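Local coordinates for dihydropteridine reductase (Dictyostelium discoideum, PDB 3ORF), which catalyses the NADH- or NADPH-dependent reduction of quinonoid dihydropteridine to tetrahydropteridine, the form that aromatic amino acid hydroxylases use as cofactor, at residues S122-A127 with H166-D171. Sequence-based numbering, arbitrary orientation.
Sequences SAFASA and HHIIKD. With NAD (nicotinamide-adenine-dinucleotide), chain E.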
ATOM      1  N   SER A 122      -9.782  -0.024   4.280  1.00 26.80           N
ATOM      2  CA  SER A 122     -10.534   0.989   4.982  1.00 26.01           C
ATOM      3  C   SER A 122     -10.075   2.415   4.641  1.00 26.02           C
ATOM      4  O   SER A 122     -10.913   3.332   4.571  1.00 26.96           O
ATOM      5  CB  SER A 122     -10.470   0.728   6.465  1.00 26.92           C
ATOM      6  OG  SER A 122      -9.134   0.696   6.948  1.00 27.22           O
ATOM      7  N   ALA A 123      -8.766   2.607   4.413  1.00 22.91           N
ATOM      8  CA  ALA A 123      -8.275   3.871   3.895  1.00 23.00           C
ATOM      9  C   ALA A 123      -8.874   4.143   2.499  1.00 24.07           C
ATOM     10  O   ALA A 123      -9.173   5.248   2.171  1.00 24.20           O
ATOM     11  CB  ALA A 123      -6.826   3.830   3.780  1.00 22.98           C
ATOM     12  N   PHE A 124      -8.945   3.119   1.664  1.00 24.85           N
ATOM     13  CA  PHE A 124      -9.524   3.277   0.356  1.00 27.19           C
ATOM     14  C   PHE A 124     -11.000   3.586   0.485  1.00 26.60           C
ATOM     15  O   PHE A 124     -11.491   4.520  -0.162  1.00 28.29           O
ATOM     16  CB  PHE A 124      -9.288   2.025  -0.505  1.00 27.42           C
ATOM     17  CG  PHE A 124      -7.944   2.034  -1.208  1.00 28.19           C
ATOM     18  CD1 PHE A 124      -7.196   0.867  -1.326  1.00 26.74           C
ATOM     19  CD2 PHE A 124      -7.442   3.244  -1.763  1.00 27.00           C
ATOM     20  CE1 PHE A 124      -5.951   0.880  -1.999  1.00 25.43           C
ATOM     21  CE2 PHE A 124      -6.228   3.301  -2.436  1.00 25.29           C
ATOM     22  CZ  PHE A 124      -5.460   2.116  -2.574  1.00 24.44           C
ATOM     23  N   ALA A 125     -11.701   2.847   1.335  1.00 25.81           N
ATOM     24  CA  ALA A 125     -13.152   3.129   1.562  1.00 26.52           C
ATOM     25  C   ALA A 125     -13.416   4.577   2.015  1.00 25.42           C
ATOM     26  O   ALA A 125     -14.329   5.208   1.517  1.00 26.35           O
ATOM     27  CB  ALA A 125     -13.740   2.146   2.566  1.00 27.35           C
ATOM     28  N   SER A 126     -12.588   5.089   2.944  1.00 24.55           N
ATOM     29  CA  SER A 126     -12.630   6.477   3.382  1.00 23.78           C
ATOM     30  C   SER A 126     -12.530   7.414   2.246  1.00 24.50           C
ATOM     31  O   SER A 126     -13.281   8.351   2.215  1.00 25.80           O
ATOM     32  CB  SER A 126     -11.478   6.805   4.318  1.00 22.63           C
ATOM     33  OG  SER A 126     -11.545   5.910   5.420  1.00 25.37           O
ATOM     34  N   ALA A 127     -11.608   7.191   1.297  1.00 26.05           N
ATOM     35  CA  ALA A 127     -11.519   8.115   0.135  1.00 26.32           C
ATOM     36  C   ALA A 127     -12.896   8.242  -0.559  1.00 28.86           C
ATOM     37  O   ALA A 127     -13.465   9.356  -0.743  1.00 30.87           O
ATOM     38  CB  ALA A 127     -10.434   7.667  -0.820  1.00 24.90           C
ATOM     39  N   HIS A 166      -0.541   6.617   3.799  1.00 22.67           N
ATOM     40  CA  HIS A 166       0.053   7.964   3.790  1.00 22.20           C
ATOM     41  C   HIS A 166      -0.063   8.547   2.370  1.00 22.22           C
ATOM     42  O   HIS A 166      -0.243   9.733   2.195  1.00 21.62           O
ATOM     43  CB  HIS A 166       1.565   7.939   4.203  1.00 19.01           C
ATOM     44  CG  HIS A 166       1.782   7.524   5.641  1.00 19.85           C
ATOM     45  ND1 HIS A 166       3.017   7.151   6.138  1.00 21.81           N
ATOM     46  CD2 HIS A 166       0.918   7.444   6.691  1.00 18.05           C
ATOM     47  CE1 HIS A 166       2.896   6.813   7.415  1.00 22.80           C
ATOM     48  NE2 HIS A 166       1.632   6.964   7.771  1.00 22.31           N
ATOM     49  N   HIS A 167       0.156   7.721   1.372  1.00 22.64           N
ATOM     50  CA  HIS A 167       0.158   8.222  -0.049  1.00 23.18           C
ATOM     51  C   HIS A 167      -1.289   8.641  -0.402  1.00 22.17           C
ATOM     52  O   HIS A 167      -1.498   9.620  -1.107  1.00 24.04           O
ATOM     53  CB  HIS A 167       0.671   7.107  -0.940  1.00 21.04           C
ATOM     54  CG  HIS A 167       0.819   7.480  -2.376  1.00 24.04           C
ATOM     55  ND1 HIS A 167       2.036   7.886  -2.920  1.00 22.73           N
ATOM     56  CD2 HIS A 167      -0.080   7.464  -3.406  1.00 16.36           C
ATOM     57  CE1 HIS A 167       1.865   8.128  -4.210  1.00 23.22           C
ATOM     58  NE2 HIS A 167       0.590   7.906  -4.526  1.00 17.93           N
ATOM     59  N   ILE A 168      -2.289   7.939   0.123  1.00 21.59           N
ATOM     60  CA  ILE A 168      -3.686   8.279  -0.183  1.00 22.87           C
ATOM     61  C   ILE A 168      -4.071   9.663   0.368  1.00 23.04           C
ATOM     62  O   ILE A 168      -4.640  10.530  -0.302  1.00 22.33           O
ATOM     63  CB  ILE A 168      -4.658   7.219   0.416  1.00 24.59           C
ATOM     64  CG1 ILE A 168      -4.538   5.902  -0.351  1.00 23.40           C
ATOM     65  CG2 ILE A 168      -6.132   7.708   0.344  1.00 24.16           C
ATOM     66  CD1 ILE A 168      -5.127   4.664   0.481  1.00 20.25           C
ATOM     67  N   ILE A 169      -3.700   9.871   1.620  1.00 22.93           N
ATOM     68  CA  ILE A 169      -3.787  11.154   2.207  1.00 22.62           C
ATOM     69  C   ILE A 169      -3.237  12.256   1.308  1.00 22.78           C
ATOM     70  O   ILE A 169      -3.875  13.329   1.138  1.00 21.90           O
ATOM     71  CB  ILE A 169      -3.017  11.208   3.533  1.00 22.29           C
ATOM     72  CG1 ILE A 169      -3.726  10.307   4.549  1.00 22.38           C
ATOM     73  CG2 ILE A 169      -2.931  12.662   3.997  1.00 21.58           C
ATOM     74  CD1 ILE A 169      -2.733   9.937   5.790  1.00 22.38           C
ATOM     75  N   LYS A 170      -2.071  12.015   0.723  1.00 22.01           N
ATOM     76  CA  LYS A 170      -1.488  13.073  -0.107  1.00 22.93           C
ATOM     77  C   LYS A 170      -2.249  13.242  -1.425  1.00 23.39           C
ATOM     78  O   LYS A 170      -2.439  14.358  -1.857  1.00 25.02           O
ATOM     79  CB  LYS A 170       0.028  12.832  -0.322  1.00 24.83           C
ATOM     80  CG  LYS A 170       0.853  13.383   0.840  1.00 25.80           C
ATOM     81  CD  LYS A 170       2.118  12.660   1.093  1.00 30.64           C
ATOM     82  CE  LYS A 170       2.823  13.190   2.392  1.00 31.51           C
ATOM     83  NZ  LYS A 170       2.653  14.728   2.775  1.00 25.60           N
ATOM     84  N   ASP A 171      -2.754  12.161  -1.998  1.00 22.45           N
ATOM     85  CA  ASP A 171      -3.477  12.226  -3.252  1.00 25.08           C
ATOM     86  C   ASP A 171      -4.796  12.973  -3.007  1.00 25.02           C
ATOM     87  O   ASP A 171      -5.236  13.723  -3.850  1.00 24.90           O
ATOM     88  CB  ASP A 171      -3.798  10.812  -3.823  1.00 23.56           C
ATOM     89  CG  ASP A 171      -2.660  10.241  -4.723  1.00 30.87           C
ATOM     90  OD1 ASP A 171      -1.526  10.833  -4.774  1.00 32.31           O
ATOM     91  OD2 ASP A 171      -2.875   9.143  -5.334  1.00 32.45           O
TER
HETATM   92  PA  NAD E 901      -9.175  -1.086  17.598  1.00 34.60           P
HETATM   93  O1A NAD E 901      -8.828  -2.466  17.168  1.00 37.00           O
HETATM   94  O2A NAD E 901      -9.850  -0.837  18.901  1.00 32.27           O
HETATM   95  O5B NAD E 901     -10.272  -0.532  16.509  1.00 35.20           O
HETATM   96  C5B NAD E 901     -10.210  -0.573  15.129  1.00 35.50           C
HETATM   97  C4B NAD E 901     -11.670  -0.581  14.642  1.00 35.46           C
HETATM   98  O4B NAD E 901     -11.607  -0.666  13.189  1.00 36.35           O
HETATM   99  C3B NAD E 901     -12.361  -1.893  15.103  1.00 36.75           C
HETATM  100  O3B NAD E 901     -13.689  -1.596  15.468  1.00 36.88           O
HETATM  101  C2B NAD E 901     -12.506  -2.712  13.836  1.00 38.45           C
HETATM  102  O2B NAD E 901     -13.722  -3.477  13.843  1.00 40.13           O
HETATM  103  C1B NAD E 901     -12.609  -1.594  12.779  1.00 38.25           C
HETATM  104  N9A NAD E 901     -12.179  -1.983  11.407  1.00 38.27           N
HETATM  105  C8A NAD E 901     -11.119  -2.784  11.121  1.00 36.75           C
HETATM  106  N7A NAD E 901     -11.026  -2.844   9.784  1.00 40.02           N
HETATM  107  C5A NAD E 901     -12.040  -2.120   9.217  1.00 38.71           C
HETATM  108  C6A NAD E 901     -12.458  -1.824   7.882  1.00 38.64           C
HETATM  109  N6A NAD E 901     -11.843  -2.381   6.809  1.00 37.52           N
HETATM  110  N1A NAD E 901     -13.532  -1.008   7.679  1.00 37.07           N
HETATM  111  C2A NAD E 901     -14.194  -0.513   8.716  1.00 33.82           C
HETATM  112  N3A NAD E 901     -13.817  -0.777   9.985  1.00 33.58           N
HETATM  113  C4A NAD E 901     -12.774  -1.588  10.270  1.00 35.47           C
HETATM  114  O3  NAD E 901      -7.852  -0.256  17.395  1.00 31.68           O
HETATM  115  PN  NAD E 901      -7.430   1.097  17.987  1.00 39.18           P
HETATM  116  O1N NAD E 901      -6.506   0.712  19.102  1.00 41.13           O
HETATM  117  O2N NAD E 901      -8.584   2.076  18.144  1.00 36.14           O
HETATM  118  O5D NAD E 901      -6.482   1.749  16.842  1.00 42.49           O
HETATM  119  C5D NAD E 901      -6.954   2.734  15.913  1.00 50.66           C
HETATM  120  C4D NAD E 901      -5.897   2.992  14.821  1.00 55.69           C
HETATM  121  O4D NAD E 901      -4.586   3.128  15.432  1.00 59.36           O
HETATM  122  C3D NAD E 901      -5.725   1.907  13.752  1.00 56.37           C
HETATM  123  O3D NAD E 901      -5.817   2.595  12.454  1.00 53.22           O
HETATM  124  C2D NAD E 901      -4.299   1.377  13.962  1.00 59.37           C
HETATM  125  O2D NAD E 901      -3.819   0.955  12.675  1.00 58.46           O
HETATM  126  C1D NAD E 901      -3.658   2.719  14.379  1.00 60.63           C
HETATM  127  N1N NAD E 901      -2.227   3.070  14.802  1.00 62.96           N
HETATM  128  C2N NAD E 901      -1.679   2.893  16.149  1.00 63.57           C
HETATM  129  C3N NAD E 901      -0.318   3.299  16.376  1.00 61.26           C
HETATM  130  C7N NAD E 901       0.399   3.190  17.750  1.00 55.51           C
HETATM  131  O7N NAD E 901       1.565   2.755  17.804  1.00 56.55           O
HETATM  132  N7N NAD E 901      -0.312   3.664  18.795  1.00 38.14           N
HETATM  133  C4N NAD E 901       0.443   3.877  15.332  1.00 63.76           C
HETATM  134  C5N NAD E 901      -0.111   4.068  14.060  1.00 62.21           C
HETATM  135  C6N NAD E 901      -1.414   3.670  13.807  1.00 59.60           C
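Helix segments 122-127 and 166-171 run almost parallel, their axes 10.3 Å apart and inclined by 11°, with Ala-123 level with Ile-168. They belong to neighbouring helices on one side of the Rossmann-type sheet of a short-chain dehydrogenase/reductase: helix 108-133 is the crossover between the parallel strands 88-93 and 138-143, and helix 156-172 follows the second of them. The contact is small, buried and wholly apolar, and from 166-171 a single side chain, Ile-168, crosses the gap. Its CG1 lies beside the backbone N (chi1 -71°) and the chain then extends at chi2 161°, which carries CD1 across to the facing helix. There CD1 sits over one face of the Phe-124 ring, 3.4 Å from CE2, while CG1 of Ile-168 follows at 3.7 Å from the same CE2. The two side chains meet at about a right angle. CB of Ala-123 touches CD1 of Ile-168 at 3.8 Å, and the other branch, CG2, makes a looser approach to the CB of Ala-127 at 4.5 Å. Towards the sheet Ile-168 also rests on Leu-142. Phe-124 packs on Val-112 of the second subunit, and His-167 NE2 and Asp-171 OD2 are hydrogen-bonded to Thr-152 OG1 of that subunit, so both helices face the partner chain. Ser-122, at the start of its segment, borders the cofactor: its CB lies 3.4 Å from N6A of the NAD adenine. The carbonyl O of Ser-122 accepts two bonds from opposite faces of its plane, one from Ser-126 N and one from Ser-126 OG at 2.8 Å.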